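Local coordinates for D-psicose 3-epimerase (Agrobacterium tumefaciens, PDB 2HK0), which catalyses the metal-dependent epimerisation of ketohexoses at C3, interconverting D-fructose and D-psicose, at residues 32-37 and 275-280; 232-237 and 279-284. All blocks are in the same frame, centred on the assembly; numbering follows the deposited sequence.

Contact 1 of 2, residues 32-37 and 275-280; sequences HEWSAK and SDIKVW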
loop_
_atom_site.group_PDB
_atom_site.type_symbol
_atom_site.label_atom_id
_atom_site.label_comp_id
_atom_site.label_asym_id
_atom_site.label_seq_id
_atom_site.Cartn_x
_atom_site.Cartn_y
_atom_site.Cartn_z
ATOM N N HIS A 32 -5.838 18.142 -27.494
ATOM C CA HIS A 32 -5.855 16.860 -28.198
ATOM C C HIS A 32 -4.740 16.818 -29.229
ATOM O O HIS A 32 -4.419 15.766 -29.767
ATOM C CB HIS A 32 -7.183 16.662 -28.930
ATOM C CG HIS A 32 -8.379 16.739 -28.041
ATOM N ND1 HIS A 32 -8.548 15.915 -26.949
ATOM C CD2 HIS A 32 -9.462 17.552 -28.071
ATOM C CE1 HIS A 32 -9.683 16.218 -26.344
ATOM N NE2 HIS A 32 -10.257 17.208 -27.004
ATOM N N GLU A 33 -4.168 17.982 -29.511
ATOM C CA GLU A 33 -3.102 18.109 -30.491
ATOM C C GLU A 33 -1.874 18.783 -29.856
ATOM O O GLU A 33 -2.017 19.718 -29.055
ATOM C CB GLU A 33 -3.606 18.963 -31.656
ATOM C CG GLU A 33 -3.413 18.359 -33.026
ATOM C CD GLU A 33 -4.189 17.076 -33.211
ATOM O OE1 GLU A 33 -5.419 17.070 -32.984
ATOM O OE2 GLU A 33 -3.564 16.072 -33.592
ATOM N N TRP A 34 -0.673 18.321 -30.208
ATOM C CA TRP A 34 0.542 18.925 -29.664
ATOM C C TRP A 34 0.716 20.330 -30.253
ATOM O O TRP A 34 1.427 21.164 -29.700
ATOM C CB TRP A 34 1.785 18.101 -30.027
ATOM C CG TRP A 34 1.803 16.680 -29.519
ATOM C CD1 TRP A 34 1.836 15.543 -30.279
ATOM C CD2 TRP A 34 1.838 16.248 -28.154
ATOM N NE1 TRP A 34 1.895 14.433 -29.472
ATOM C CE2 TRP A 34 1.896 14.835 -28.163
ATOM C CE3 TRP A 34 1.828 16.915 -26.925
ATOM C CZ2 TRP A 34 1.944 14.076 -26.990
ATOM C CZ3 TRP A 34 1.874 16.153 -25.748
ATOM C CH2 TRP A 34 1.933 14.750 -25.794
ATOM N N SER A 35 0.057 20.574 -31.383
ATOM C CA SER A 35 0.142 21.852 -32.087
ATOM C C SER A 35 -0.608 23.005 -31.410
ATOM O O SER A 35 -0.409 24.165 -31.767
ATOM C CB SER A 35 -0.375 21.684 -33.518
ATOM O OG SER A 35 -1.765 21.402 -33.523
ATOM N N ALA A 36 -1.470 22.705 -30.445
ATOM C CA ALA A 36 -2.204 23.765 -29.757
ATOM C C ALA A 36 -1.226 24.693 -29.029
ATOM O O ALA A 36 -0.361 24.228 -28.286
ATOM C CB ALA A 36 -3.193 23.163 -28.769
ATOM N N LYS A 37 -1.360 26.000 -29.251
ATOM C CA LYS A 37 -0.483 26.987 -28.621
ATOM C C LYS A 37 -0.719 27.108 -27.120
ATOM O O LYS A 37 -1.856 27.041 -26.650
ATOM C CB LYS A 37 -0.665 28.354 -29.273
ATOM C CG LYS A 37 -0.175 28.409 -30.707
ATOM C CD LYS A 37 -0.349 29.809 -31.284
ATOM C CE LYS A 37 0.090 29.864 -32.732
ATOM N NZ LYS A 37 -0.446 31.090 -33.400
ATOM N N SER A 275 -3.342 9.421 -29.586
ATOM C CA SER A 275 -2.691 8.261 -30.164
ATOM C C SER A 275 -1.222 8.136 -29.728
ATOM O O SER A 275 -0.722 7.027 -29.547
ATOM C CB SER A 275 -2.790 8.311 -31.689
ATOM O OG SER A 275 -1.987 9.356 -32.187
ATOM N N ASP A 276 -0.535 9.263 -29.558
ATOM C CA ASP A 276 0.868 9.239 -29.140
ATOM C C ASP A 276 1.042 8.762 -27.695
ATOM O O ASP A 276 1.955 7.989 -27.401
ATOM C CB ASP A 276 1.503 10.625 -29.290
ATOM C CG ASP A 276 1.902 10.935 -30.733
ATOM O OD1 ASP A 276 1.821 10.017 -31.577
ATOM O OD2 ASP A 276 2.302 12.093 -31.017
ATOM N N ILE A 277 0.171 9.235 -26.806
ATOM C CA ILE A 277 0.209 8.847 -25.404
ATOM C C ILE A 277 -0.635 7.581 -25.220
ATOM O O ILE A 277 -0.770 7.062 -24.120
ATOM C CB ILE A 277 -0.322 9.993 -24.489
ATOM C CG1 ILE A 277 0.484 11.275 -24.735
ATOM C CG2 ILE A 277 -0.204 9.598 -23.012
ATOM C CD1 ILE A 277 1.982 11.155 -24.374
ATOM N N LYS A 278 -1.201 7.084 -26.314
ATOM C CA LYS A 278 -1.986 5.863 -26.279
ATOM C C LYS A 278 -3.127 5.899 -25.265
ATOM O O LYS A 278 -3.288 4.987 -24.446
ATOM C CB LYS A 278 -1.064 4.674 -25.997
ATOM C CG LYS A 278 0.007 4.472 -27.073
ATOM C CD LYS A 278 0.931 3.311 -26.751
ATOM C CE LYS A 278 1.678 2.825 -27.996
ATOM N NZ LYS A 278 2.425 3.905 -28.670
ATOM N N VAL A 279 -3.913 6.964 -25.330
ATOM C CA VAL A 279 -5.066 7.136 -24.455
ATOM C C VAL A 279 -6.249 6.580 -25.265
ATOM O O VAL A 279 -6.959 7.321 -25.941
ATOM C CB VAL A 279 -5.281 8.631 -24.151
ATOM C CG1 VAL A 279 -6.414 8.798 -23.168
ATOM C CG2 VAL A 279 -3.979 9.247 -23.587
ATOM N N TRP A 280 -6.437 5.268 -25.196
ATOM C CA TRP A 280 -7.480 4.593 -25.964
ATOM C C TRP A 280 -8.884 4.776 -25.410
ATOM O O TRP A 280 -9.842 4.738 -26.164
ATOM C CB TRP A 280 -7.172 3.087 -26.078
ATOM C CG TRP A 280 -5.774 2.772 -26.581
ATOM C CD1 TRP A 280 -4.841 1.981 -25.961
ATOM C CD2 TRP A 280 -5.145 3.269 -27.772
ATOM N NE1 TRP A 280 -3.676 1.960 -26.691
ATOM C CE2 TRP A 280 -3.833 2.740 -27.805
ATOM C CE3 TRP A 280 -5.561 4.111 -28.814
ATOM C CZ2 TRP A 280 -2.929 3.024 -28.840
ATOM C CZ3 TRP A 280 -4.660 4.397 -29.850
ATOM C CH2 TRP A 280 -3.359 3.853 -29.853
#

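Contact 2 of 2, residues 232-237 and 279-284; sequences ESNRRV and VWRDLS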
loop_
_atom_site.group_PDB
_atom_site.type_symbol
_atom_site.label_atom_id
_atom_site.label_comp_id
_atom_site.label_asym_id
_atom_site.label_seq_id
_atom_site.Cartn_x
_atom_site.Cartn_y
_atom_site.Cartn_z
ATOM N N GLU A 232 -1.214 9.308 -12.035
ATOM C CA GLU A 232 -1.536 7.994 -11.509
ATOM C C GLU A 232 -0.984 6.990 -12.522
ATOM O O GLU A 232 -0.475 7.386 -13.576
ATOM C CB GLU A 232 -3.053 7.845 -11.324
ATOM C CG GLU A 232 -3.657 8.759 -10.226
ATOM C CD GLU A 232 -3.172 8.423 -8.800
ATOM O OE1 GLU A 232 -2.626 7.310 -8.604
ATOM O OE2 GLU A 232 -3.357 9.261 -7.871
ATOM N N SER A 233 -1.077 5.700 -12.215
ATOM C CA SER A 233 -0.521 4.675 -13.088
ATOM C C SER A 233 -1.086 4.716 -14.497
ATOM O O SER A 233 -0.388 4.346 -15.461
ATOM C CB SER A 233 -0.747 3.282 -12.492
ATOM O OG SER A 233 -2.110 2.904 -12.592
ATOM N N ASN A 234 -2.348 5.131 -14.617
ATOM C CA ASN A 234 -2.990 5.228 -15.928
ATOM C C ASN A 234 -3.107 6.678 -16.386
ATOM O O ASN A 234 -3.896 7.003 -17.283
ATOM C CB ASN A 234 -4.363 4.530 -15.939
ATOM C CG ASN A 234 -5.291 5.017 -14.826
ATOM O OD1 ASN A 234 -5.067 6.078 -14.237
ATOM N ND2 ASN A 234 -6.350 4.240 -14.544
ATOM N N ARG A 235 -2.326 7.546 -15.737
ATOM C CA ARG A 235 -2.219 8.966 -16.104
ATOM C C ARG A 235 -3.311 9.946 -15.710
ATOM O O ARG A 235 -3.390 11.027 -16.284
ATOM C CB ARG A 235 -1.977 9.097 -17.609
ATOM C CG ARG A 235 -0.839 8.243 -18.107
ATOM C CD ARG A 235 0.435 9.038 -18.098
ATOM N NE ARG A 235 1.139 8.833 -19.336
ATOM C CZ ARG A 235 2.259 9.451 -19.680
ATOM N NH1 ARG A 235 2.820 10.336 -18.872
ATOM N NH2 ARG A 235 2.817 9.160 -20.840
ATOM N N ARG A 236 -4.158 9.570 -14.761
ATOM C CA ARG A 236 -5.171 10.496 -14.271
ATOM C C ARG A 236 -4.419 11.477 -13.365
ATOM O O ARG A 236 -3.253 11.249 -13.027
ATOM C CB ARG A 236 -6.231 9.756 -13.458
ATOM C CG ARG A 236 -7.178 8.893 -14.307
ATOM C CD ARG A 236 -8.060 8.066 -13.383
ATOM N NE ARG A 236 -7.234 7.065 -12.735
ATOM C CZ ARG A 236 -7.561 6.413 -11.626
ATOM N NH1 ARG A 236 -8.723 6.658 -11.019
ATOM N NH2 ARG A 236 -6.719 5.510 -11.135
ATOM N N VAL A 237 -5.078 12.559 -12.972
ATOM C CA VAL A 237 -4.440 13.540 -12.118
ATOM C C VAL A 237 -4.134 12.929 -10.759
ATOM O O VAL A 237 -4.832 12.034 -10.286
ATOM C CB VAL A 237 -5.330 14.784 -11.917
ATOM C CG1 VAL A 237 -5.724 15.374 -13.272
ATOM C CG2 VAL A 237 -6.555 14.415 -11.120
ATOM N N VAL A 279 -3.913 6.964 -25.330
ATOM C CA VAL A 279 -5.066 7.136 -24.455
ATOM C C VAL A 279 -6.249 6.580 -25.265
ATOM O O VAL A 279 -6.959 7.321 -25.941
ATOM C CB VAL A 279 -5.281 8.631 -24.151
ATOM C CG1 VAL A 279 -6.414 8.798 -23.168
ATOM C CG2 VAL A 279 -3.979 9.247 -23.587
ATOM N N TRP A 280 -6.437 5.268 -25.196
ATOM C CA TRP A 280 -7.480 4.593 -25.964
ATOM C C TRP A 280 -8.884 4.776 -25.410
ATOM O O TRP A 280 -9.842 4.738 -26.164
ATOM C CB TRP A 280 -7.172 3.087 -26.078
ATOM C CG TRP A 280 -5.774 2.772 -26.581
ATOM C CD1 TRP A 280 -4.841 1.981 -25.961
ATOM C CD2 TRP A 280 -5.145 3.269 -27.772
ATOM N NE1 TRP A 280 -3.676 1.960 -26.691
ATOM C CE2 TRP A 280 -3.833 2.740 -27.805
ATOM C CE3 TRP A 280 -5.561 4.111 -28.814
ATOM C CZ2 TRP A 280 -2.929 3.024 -28.840
ATOM C CZ3 TRP A 280 -4.660 4.397 -29.850
ATOM C CH2 TRP A 280 -3.359 3.853 -29.853
ATOM N N ARG A 281 -8.996 4.973 -24.101
ATOM C CA ARG A 281 -10.285 5.163 -23.459
ATOM C C ARG A 281 -10.258 6.453 -22.662
ATOM O O ARG A 281 -9.213 6.864 -22.161
ATOM C CB ARG A 281 -10.591 4.012 -22.494
ATOM C CG ARG A 281 -9.652 3.981 -21.278
ATOM C CD ARG A 281 -9.805 2.695 -20.498
ATOM N NE ARG A 281 -9.101 2.698 -19.216
ATOM C CZ ARG A 281 -7.788 2.546 -19.077
ATOM N NH1 ARG A 281 -7.022 2.379 -20.144
ATOM N NH2 ARG A 281 -7.243 2.531 -17.867
ATOM N N ASP A 282 -11.418 7.081 -22.539
ATOM C CA ASP A 282 -11.540 8.309 -21.792
ATOM C C ASP A 282 -11.368 8.031 -20.302
ATOM O O ASP A 282 -11.944 7.087 -19.773
ATOM C CB ASP A 282 -12.916 8.925 -22.039
ATOM C CG ASP A 282 -13.131 10.179 -21.234
ATOM O OD1 ASP A 282 -12.279 11.073 -21.317
ATOM O OD2 ASP A 282 -14.145 10.276 -20.516
ATOM N N LEU A 283 -10.570 8.850 -19.629
ATOM C CA LEU A 283 -10.359 8.687 -18.200
ATOM C C LEU A 283 -10.712 9.976 -17.468
ATOM O O LEU A 283 -10.340 10.157 -16.305
ATOM C CB LEU A 283 -8.901 8.283 -17.902
ATOM C CG LEU A 283 -8.511 6.825 -18.185
ATOM C CD1 LEU A 283 -7.012 6.633 -17.978
ATOM C CD2 LEU A 283 -9.276 5.895 -17.265
ATOM N N SER A 284 -11.436 10.863 -18.153
ATOM C CA SER A 284 -11.860 12.142 -17.573
ATOM C C SER A 284 -13.271 12.030 -17.012
ATOM O O SER A 284 -13.700 12.865 -16.218
ATOM C CB SER A 284 -11.874 13.239 -18.634
ATOM O OG SER A 284 -12.963 13.046 -19.530
#

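Contact 1 of 2, residues 32-37 and 275-280
Trp34 and Asp276, the closest pair of backbone positions, keep their CA atoms 9.7 Å apart, so this contact of the TIM barrel is made by side chains alone. It joins two elements at the C-terminal ends of neighbouring strands: the loop after strand 22-26 and helix 271-276, which follows strand 260-263. Residues Glu33 to Ala36 form a type I beta turn, and Trp34 stands at its second position. Its CG lies beside the backbone N and anti to the carbonyl carbon (chi1 -61°), which sends the indole across the gap, pyrrole nitrogen and benzo edge both facing the helix end. Trp34 NE1 donates a hydrogen bond of 2.8 Å to Asp276 OD2, moderately bent at 155° and received on the anti lone pair, away from the other carboxylate oxygen. OD2 sits almost in the indole plane, and carboxylate and ring are only 22° apart, so the two flat groups lie nearly coplanar. The bond probably helps to settle the carboxylate, whose negative charge would probably be disfavoured by the C-terminal end of the helix. Beyond it, Ile277 meets the benzo edge rather than a face: Ile277 CD1 is 3.9 Å from Trp34 CH2, and Ile277 CG1 is equally far from Trp34 CZ2. Polar and apolar halves of the indole rim are thus matched by consecutive residues. The helix ends just here in a Schellman motif, with Lys278 as its positive-phi C-prime residue. Around the pair, Trp34 also packs on Thr272 and Ile273, Asp276 touches Trp132, and Glu33 OE2 is hydrogen-bonded to Thr272 OG1. At the base of the turn, Ala36 N makes a weak 3.3 Å bond to Glu33 O.

Contact 2 of 2, residues 232-237 and 279-284
A type I beta turn from Glu232 to Arg235, in the TIM-barrel loop after strand 225-230, packs through Asn234 against Leu283 and Arg281 of the segment that leads from helix 271-276 towards helix 289-307. No hydrogen bond crosses between the two segments. Leu283 carries the contact: its CD1 methyl presses against Asn234 O at 3.2 Å, a tight approach, and lies 3.9 Å from Asn234 CG. Lower on the same side chain, Leu283 CB meets Arg236 CG at 4.0 Å, the two chains crossing at about a right angle. Leu283 CD1 also stands over the rim of one face of the Arg281 guanidinium, so that it touches both the arginine and the turn. Asn234 CG is placed between its own backbone N and carbonyl carbon (chi1 54°), which sets the amide alongside the turn, its oxygen towards Arg236. There Asn234 OD1 accepts a bond from Arg236 NE, in the carbonyl plane and on a lone pair, with an angle of 161° at the hydrogen. The bend of Arg236 at chi3 turns NE to this oxygen. Asn234 ND2 is hydrogen-bonded to Glu210 O of the second subunit. Arg281 NH1 forms a salt bridge with Glu210 of that subunit, and Arg236 NH1 does so with Asp212 there, so the two arginines each have an acidic partner across the interface. Between the donors Asn234 ND2 and Arg281 NH2 there is just an oblique approach of 3.8 Å, amide and guanidinium planes 63° apart.

Overall arrangement
Contacts 1 and 2 lie 13 Å apart between centres, on the same side of the chain's centre, among loops at the C-terminal ends of the barrel strands. Along the chain come 32-37, then 232-237, then the continuous run 275-284, which serves both contacts and shares Val279 and Trp280 between them. This run, which starts in the last turn of helix 271-276 and leaves it, thus meets the loop after the first strand at its start and the loop after the seventh further on, linking elements from both sides of the last strand, 260-263. Ile277 CG2 and Arg235 NH2, 3.7 Å apart, join the contacts directly. Both also touch the second subunit, and Trp280 NE1 is hydrogen-bonded to Arg174 O of the second subunit.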